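Local structure of 4-carboxymuconolactone decarboxylase (Sinorhizobium meliloti, 4G9Q) at residues I110-T115 with P196-R201; R190-R195 with R201-V206. The protein probably acts as a carboxymuconolactone decarboxylase-family enzyme, perhaps with peroxiredoxin activity, though its actual reaction is not established. All coordinates share one frame; numbering follows the deposited sequence.

Contact 1 (I110-T115 with P196-R201)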
loop_
_atom_site.group_PDB
_atom_site.type_symbol
_atom_site.label_atom_id
_atom_site.label_comp_id
_atom_site.label_asym_id
_atom_site.label_seq_id
_atom_site.Cartn_x
_atom_site.Cartn_y
_atom_site.Cartn_z
ATOM N N ILE A 110 -0.134 1.705 23.421
ATOM C CA ILE A 110 0.492 1.053 22.269
ATOM C C ILE A 110 -0.239 -0.258 21.985
ATOM O O ILE A 110 -0.605 -0.539 20.844
ATOM C CB ILE A 110 2.012 0.808 22.494
ATOM C CG1 ILE A 110 2.729 2.153 22.664
ATOM C CG2 ILE A 110 2.615 -0.025 21.349
ATOM C CD1 ILE A 110 4.233 2.058 22.886
ATOM N N SER A 111 -0.461 -1.037 23.043
ATOM C CA SER A 111 -1.220 -2.281 22.970
ATOM C C SER A 111 -2.574 -2.064 22.294
ATOM O O SER A 111 -2.958 -2.810 21.372
ATOM C CB SER A 111 -1.407 -2.848 24.385
ATOM O OG SER A 111 -2.087 -4.084 24.353
ATOM N N GLU A 112 -3.290 -1.032 22.738
ATOM C CA GLU A 112 -4.625 -0.751 22.207
ATOM C C GLU A 112 -4.589 -0.223 20.773
ATOM O O GLU A 112 -5.499 -0.497 19.991
ATOM C CB GLU A 112 -5.389 0.202 23.134
ATOM C CG GLU A 112 -6.874 0.369 22.790
ATOM C CD GLU A 112 -7.690 -0.907 22.956
ATOM O OE1 GLU A 112 -7.165 -1.911 23.498
ATOM O OE2 GLU A 112 -8.867 -0.904 22.543
ATOM N N THR A 113 -3.534 0.512 20.423
ATOM C CA THR A 113 -3.389 1.017 19.053
ATOM C C THR A 113 -3.292 -0.144 18.062
ATOM O O THR A 113 -3.923 -0.124 16.999
ATOM C CB THR A 113 -2.171 1.955 18.927
ATOM O OG1 THR A 113 -2.394 3.102 19.751
ATOM C CG2 THR A 113 -1.971 2.413 17.477
ATOM N N ILE A 114 -2.513 -1.151 18.433
ATOM C CA ILE A 114 -2.365 -2.365 17.631
ATOM C C ILE A 114 -3.722 -3.057 17.431
ATOM O O ILE A 114 -4.095 -3.387 16.308
ATOM C CB ILE A 114 -1.291 -3.298 18.241
ATOM C CG1 ILE A 114 0.075 -2.603 18.144
ATOM C CG2 ILE A 114 -1.269 -4.657 17.529
ATOM C CD1 ILE A 114 1.157 -3.172 19.045
ATOM N N THR A 115 -4.472 -3.239 18.517
ATOM C CA THR A 115 -5.785 -3.880 18.429
ATOM C C THR A 115 -6.761 -3.070 17.582
ATOM O O THR A 115 -7.498 -3.628 16.761
ATOM C CB THR A 115 -6.359 -4.139 19.826
ATOM O OG1 THR A 115 -5.474 -5.026 20.521
ATOM C CG2 THR A 115 -7.747 -4.765 19.746
ATOM N N PRO A 196 -11.834 1.323 26.960
ATOM C CA PRO A 196 -11.242 2.484 27.650
ATOM C C PRO A 196 -9.722 2.657 27.517
ATOM O O PRO A 196 -9.185 3.688 27.935
ATOM C CB PRO A 196 -11.624 2.243 29.120
ATOM C CG PRO A 196 -11.712 0.746 29.234
ATOM C CD PRO A 196 -12.320 0.303 27.912
ATOM N N ASP A 197 -9.041 1.679 26.925
ATOM C CA ASP A 197 -7.575 1.646 26.911
ATOM C C ASP A 197 -6.947 2.726 26.021
ATOM O O ASP A 197 -5.763 3.041 26.155
ATOM C CB ASP A 197 -7.094 0.241 26.549
ATOM C CG ASP A 197 -7.889 -0.839 27.276
ATOM O OD1 ASP A 197 -7.389 -1.339 28.308
ATOM O OD2 ASP A 197 -9.031 -1.150 26.839
ATOM N N LEU A 198 -7.746 3.289 25.119
ATOM C CA LEU A 198 -7.436 4.578 24.511
ATOM C C LEU A 198 -8.580 5.514 24.835
ATOM O O LEU A 198 -9.752 5.141 24.702
ATOM C CB LEU A 198 -7.303 4.467 22.990
ATOM C CG LEU A 198 -6.040 3.843 22.399
ATOM C CD1 LEU A 198 -6.249 3.533 20.914
ATOM C CD2 LEU A 198 -4.806 4.728 22.622
ATOM N N ALA A 199 -8.244 6.729 25.261
ATOM C CA ALA A 199 -9.232 7.798 25.360
ATOM C C ALA A 199 -9.816 8.038 23.968
ATOM O O ALA A 199 -9.101 7.872 22.972
ATOM C CB ALA A 199 -8.579 9.059 25.888
ATOM N N PRO A 200 -11.114 8.401 23.885
ATOM C CA PRO A 200 -11.754 8.636 22.586
ATOM C C PRO A 200 -10.949 9.563 21.675
ATOM O O PRO A 200 -10.813 9.273 20.485
ATOM C CB PRO A 200 -13.092 9.264 22.975
ATOM C CG PRO A 200 -13.410 8.585 24.266
ATOM C CD PRO A 200 -12.093 8.523 24.986
ATOM N N ARG A 201 -10.407 10.647 22.235
ATOM C CA ARG A 201 -9.561 11.571 21.473
ATOM C C ARG A 201 -8.374 10.859 20.824
ATOM O O ARG A 201 -8.063 11.091 19.652
ATOM C CB ARG A 201 -9.052 12.687 22.382
ATOM C CG ARG A 201 -8.122 13.666 21.688
ATOM C CD ARG A 201 -7.020 14.063 22.640
ATOM N NE ARG A 201 -6.108 15.058 22.083
ATOM C CZ ARG A 201 -4.828 14.836 21.796
ATOM N NH1 ARG A 201 -4.283 13.642 21.995
ATOM N NH2 ARG A 201 -4.085 15.826 21.316
#

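Contact 2 (R190-R195 with R201-V206)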
loop_
_atom_site.group_PDB
_atom_site.type_symbol
_atom_site.label_atom_id
_atom_site.label_comp_id
_atom_site.label_asym_id
_atom_site.label_seq_id
_atom_site.Cartn_x
_atom_site.Cartn_y
_atom_site.Cartn_z
ATOM N N ARG A 190 -20.207 -0.542 19.129
ATOM C CA ARG A 190 -20.693 -0.981 20.440
ATOM C C ARG A 190 -19.661 -1.773 21.246
ATOM O O ARG A 190 -19.988 -2.341 22.297
ATOM C CB ARG A 190 -22.010 -1.757 20.305
ATOM C CG ARG A 190 -23.187 -0.868 19.943
ATOM C CD ARG A 190 -24.514 -1.606 20.031
ATOM N NE ARG A 190 -25.506 -0.802 20.747
ATOM C CZ ARG A 190 -25.767 -0.910 22.047
ATOM N NH1 ARG A 190 -25.128 -1.804 22.794
ATOM N NH2 ARG A 190 -26.678 -0.127 22.604
ATOM N N ASP A 191 -18.417 -1.800 20.763
ATOM C CA ASP A 191 -17.322 -2.441 21.498
ATOM C C ASP A 191 -16.000 -1.695 21.351
ATOM O O ASP A 191 -15.597 -0.978 22.265
ATOM C CB ASP A 191 -17.160 -3.928 21.127
ATOM C CG ASP A 191 -15.994 -4.590 21.856
ATOM O OD1 ASP A 191 -15.615 -4.108 22.946
ATOM O OD2 ASP A 191 -15.445 -5.594 21.346
ATOM N N LEU A 192 -15.332 -1.856 20.202
ATOM C CA LEU A 192 -14.003 -1.273 19.988
ATOM C C LEU A 192 -13.911 0.201 20.410
ATOM O O LEU A 192 -12.992 0.579 21.147
ATOM C CB LEU A 192 -13.549 -1.456 18.524
ATOM C CG LEU A 192 -12.122 -1.008 18.155
ATOM C CD1 LEU A 192 -11.063 -1.846 18.858
ATOM C CD2 LEU A 192 -11.929 -1.055 16.640
ATOM N N TRP A 193 -14.871 1.012 19.967
ATOM C CA TRP A 193 -14.855 2.456 20.213
ATOM C C TRP A 193 -15.162 2.827 21.659
ATOM O O TRP A 193 -14.890 3.949 22.082
ATOM C CB TRP A 193 -15.791 3.190 19.241
ATOM C CG TRP A 193 -15.137 3.376 17.906
ATOM C CD1 TRP A 193 -15.305 2.608 16.794
ATOM C CD2 TRP A 193 -14.176 4.376 17.566
ATOM N NE1 TRP A 193 -14.512 3.079 15.768
ATOM C CE2 TRP A 193 -13.807 4.163 16.217
ATOM C CE3 TRP A 193 -13.601 5.447 18.263
ATOM C CZ2 TRP A 193 -12.880 4.979 15.552
ATOM C CZ3 TRP A 193 -12.675 6.258 17.600
ATOM C CH2 TRP A 193 -12.330 6.015 16.258
ATOM N N LEU A 194 -15.700 1.870 22.411
ATOM C CA LEU A 194 -16.000 2.068 23.832
ATOM C C LEU A 194 -14.945 1.464 24.761
ATOM O O LEU A 194 -15.033 1.598 25.989
ATOM C CB LEU A 194 -17.384 1.489 24.153
ATOM C CG LEU A 194 -18.526 1.974 23.256
ATOM C CD1 LEU A 194 -19.825 1.267 23.629
ATOM C CD2 LEU A 194 -18.683 3.504 23.309
ATOM N N ARG A 195 -13.940 0.804 24.189
ATOM C CA ARG A 195 -12.856 0.254 24.992
ATOM C C ARG A 195 -12.051 1.390 25.634
ATOM O O ARG A 195 -11.661 2.336 24.952
ATOM C CB ARG A 195 -11.976 -0.671 24.148
ATOM C CG ARG A 195 -12.637 -2.021 23.830
ATOM C CD ARG A 195 -11.804 -2.829 22.825
ATOM N NE ARG A 195 -10.441 -3.049 23.311
ATOM C CZ ARG A 195 -10.068 -4.041 24.116
ATOM N NH1 ARG A 195 -10.946 -4.951 24.532
ATOM N NH2 ARG A 195 -8.804 -4.127 24.501
ATOM N N ARG A 201 -10.407 10.647 22.235
ATOM C CA ARG A 201 -9.561 11.571 21.473
ATOM C C ARG A 201 -8.374 10.859 20.824
ATOM O O ARG A 201 -8.063 11.091 19.652
ATOM C CB ARG A 201 -9.052 12.687 22.382
ATOM C CG ARG A 201 -8.122 13.666 21.688
ATOM C CD ARG A 201 -7.020 14.063 22.640
ATOM N NE ARG A 201 -6.108 15.058 22.083
ATOM C CZ ARG A 201 -4.828 14.836 21.796
ATOM N NH1 ARG A 201 -4.283 13.642 21.995
ATOM N NH2 ARG A 201 -4.085 15.826 21.316
ATOM N N ASP A 202 -7.714 10.003 21.601
ATOM C CA ASP A 202 -6.534 9.280 21.141
ATOM C C ASP A 202 -6.882 8.170 20.151
ATOM O O ASP A 202 -6.122 7.915 19.218
ATOM C CB ASP A 202 -5.759 8.711 22.329
ATOM C CG ASP A 202 -5.203 9.796 23.232
ATOM O OD1 ASP A 202 -4.731 10.824 22.706
ATOM O OD2 ASP A 202 -5.232 9.623 24.468
ATOM N N ARG A 203 -8.021 7.513 20.357
ATOM C CA ARG A 203 -8.481 6.496 19.407
ATOM C C ARG A 203 -8.804 7.136 18.056
ATOM O O ARG A 203 -8.476 6.587 17.006
ATOM C CB ARG A 203 -9.685 5.725 19.955
ATOM C CG ARG A 203 -9.978 4.433 19.199
ATOM C CD ARG A 203 -11.145 3.658 19.815
ATOM N NE ARG A 203 -10.850 3.184 21.170
ATOM C CZ ARG A 203 -10.194 2.058 21.454
ATOM N NH1 ARG A 203 -9.739 1.268 20.484
ATOM N NH2 ARG A 203 -9.983 1.728 22.720
ATOM N N SER A 204 -9.427 8.311 18.092
ATOM C CA SER A 204 -9.696 9.069 16.874
ATOM C C SER A 204 -8.394 9.542 16.228
ATOM O O SER A 204 -8.263 9.509 15.001
ATOM C CB SER A 204 -10.614 10.253 17.173
ATOM O OG SER A 204 -11.940 9.803 17.419
ATOM N N LEU A 205 -7.442 9.975 17.056
ATOM C CA LEU A 205 -6.122 10.393 16.575
ATOM C C LEU A 205 -5.429 9.275 15.786
ATOM O O LEU A 205 -4.962 9.498 14.669
ATOM C CB LEU A 205 -5.240 10.864 17.740
ATOM C CG LEU A 205 -3.808 11.301 17.405
ATOM C CD1 LEU A 205 -3.819 12.481 16.436
ATOM C CD2 LEU A 205 -3.037 11.651 18.669
ATOM N N VAL A 206 -5.365 8.079 16.364
ATOM C CA VAL A 206 -4.722 6.957 15.672
ATOM C C VAL A 206 -5.483 6.564 14.397
ATOM O O VAL A 206 -4.866 6.195 13.398
ATOM C CB VAL A 206 -4.454 5.724 16.593
ATOM C CG1 VAL A 206 -3.412 6.063 17.667
ATOM C CG2 VAL A 206 -5.717 5.199 17.230
HETATM O O HOH W 1 -11.939 4.869 23.181
#

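Contact 1 (I110-T115 with P196-R201)
Glu112 lies against both Asp197 and Leu198, and its aliphatic part does most of the touching. Its CG packs on Leu198 CG at 3.6 Å, while its CB sits 3.8 Å from Asp197 CB. With CG anti to the backbone N (chi1 -170°) and a turn at chi2 (65°), the glutamate chain bends so that Asp197 CB lies over one face of the carboxylate, 3.7 Å from Glu112 OE1. The two side chains cross at about a right angle, yet their carboxylate planes are only 30° apart, with Glu112 OE1 3.9 Å from Asp197 OD2. On the other flank the leucine methyl CD1 reaches Thr113 OG1 at 4.0 Å, crossing it; that hydroxyl is taken up by Glu109 O, and Val206 of helix 200-213 packs on both Thr113 and Leu198.

Further out, Arg195 and Arg203 both form salt bridges to Glu112 OE2, and Asp197 OD1 accepts a hydrogen bond from Ala149 N. Two acids thus lie side by side where helix 107-120 meets the loop leading into helix 200-213, and the arginines on Glu112 probably offset much of their mutual repulsion.

Contact 2 (R190-R195 with R201-V206)
Arg203 reaches from helix 200-213 to the end of helix 178-192 and the turn after it, meeting Leu192, Trp193 and Arg195 along its length. The contacts of the indole come first. Arg203 CD sits over one face of the Trp193 ring toward the rim, 3.4 Å from CE3, and CG makes a CH-pi contact with the six-membered ring, 4.1 Å from the centroid. Ser204 OG approaches CZ3 of the same ring at 3.6 Å. His116 meets the indole edge-to-face, and Trp193 NE1 is hydrogen-bonded to Tyr120 OH.

The remaining polar contacts centre on the guanidinium, whose plane stands 70° from the indole; the bend at chi3 (-65°) turns the end of the chain off the ring. NH2 donates to Arg195 O at 2.9 Å, a bent bond (140° at the hydrogen) that arrives from above the carbonyl plane. Water 1 lies at the guanidinium edge, in its plane; it accepts from NE at 2.8 Å and donates to Arg195 O. Leu192 O lies over the centre of one face, 3.2 Å from CZ, consistent with electrostatic attraction rather than hydrogen bonding.

Here a helix-borne arginine bonds to the last carbonyl of the type I beta turn Leu192-Arg195, in the short connection between consecutive helices of this all-alpha carboxymuconolactone decarboxylase family fold.

In the fold
From the N terminus, the chain first lays down 110-115 on helix 107-120, in the first of its two carboxymuconolactone decarboxylase-family regions. Eighty residues later, past helices 123-127, 130-139, 159-173 and 178-192, segment 196-201 returns to it and closes the long loop of contact 1. Contact 2 closes a short one, from 190-195 to 201-206, and crosses the first: the segments alternate and share Arg201. One contact thus joins the two regions, and the other holds together consecutive helices within the second. Their centres are about 6 Å apart, bridged by Glu112. Each also reaches the second subunit of the trimer, among others through Ser111 in contact 1 and Asp191 in contact 2.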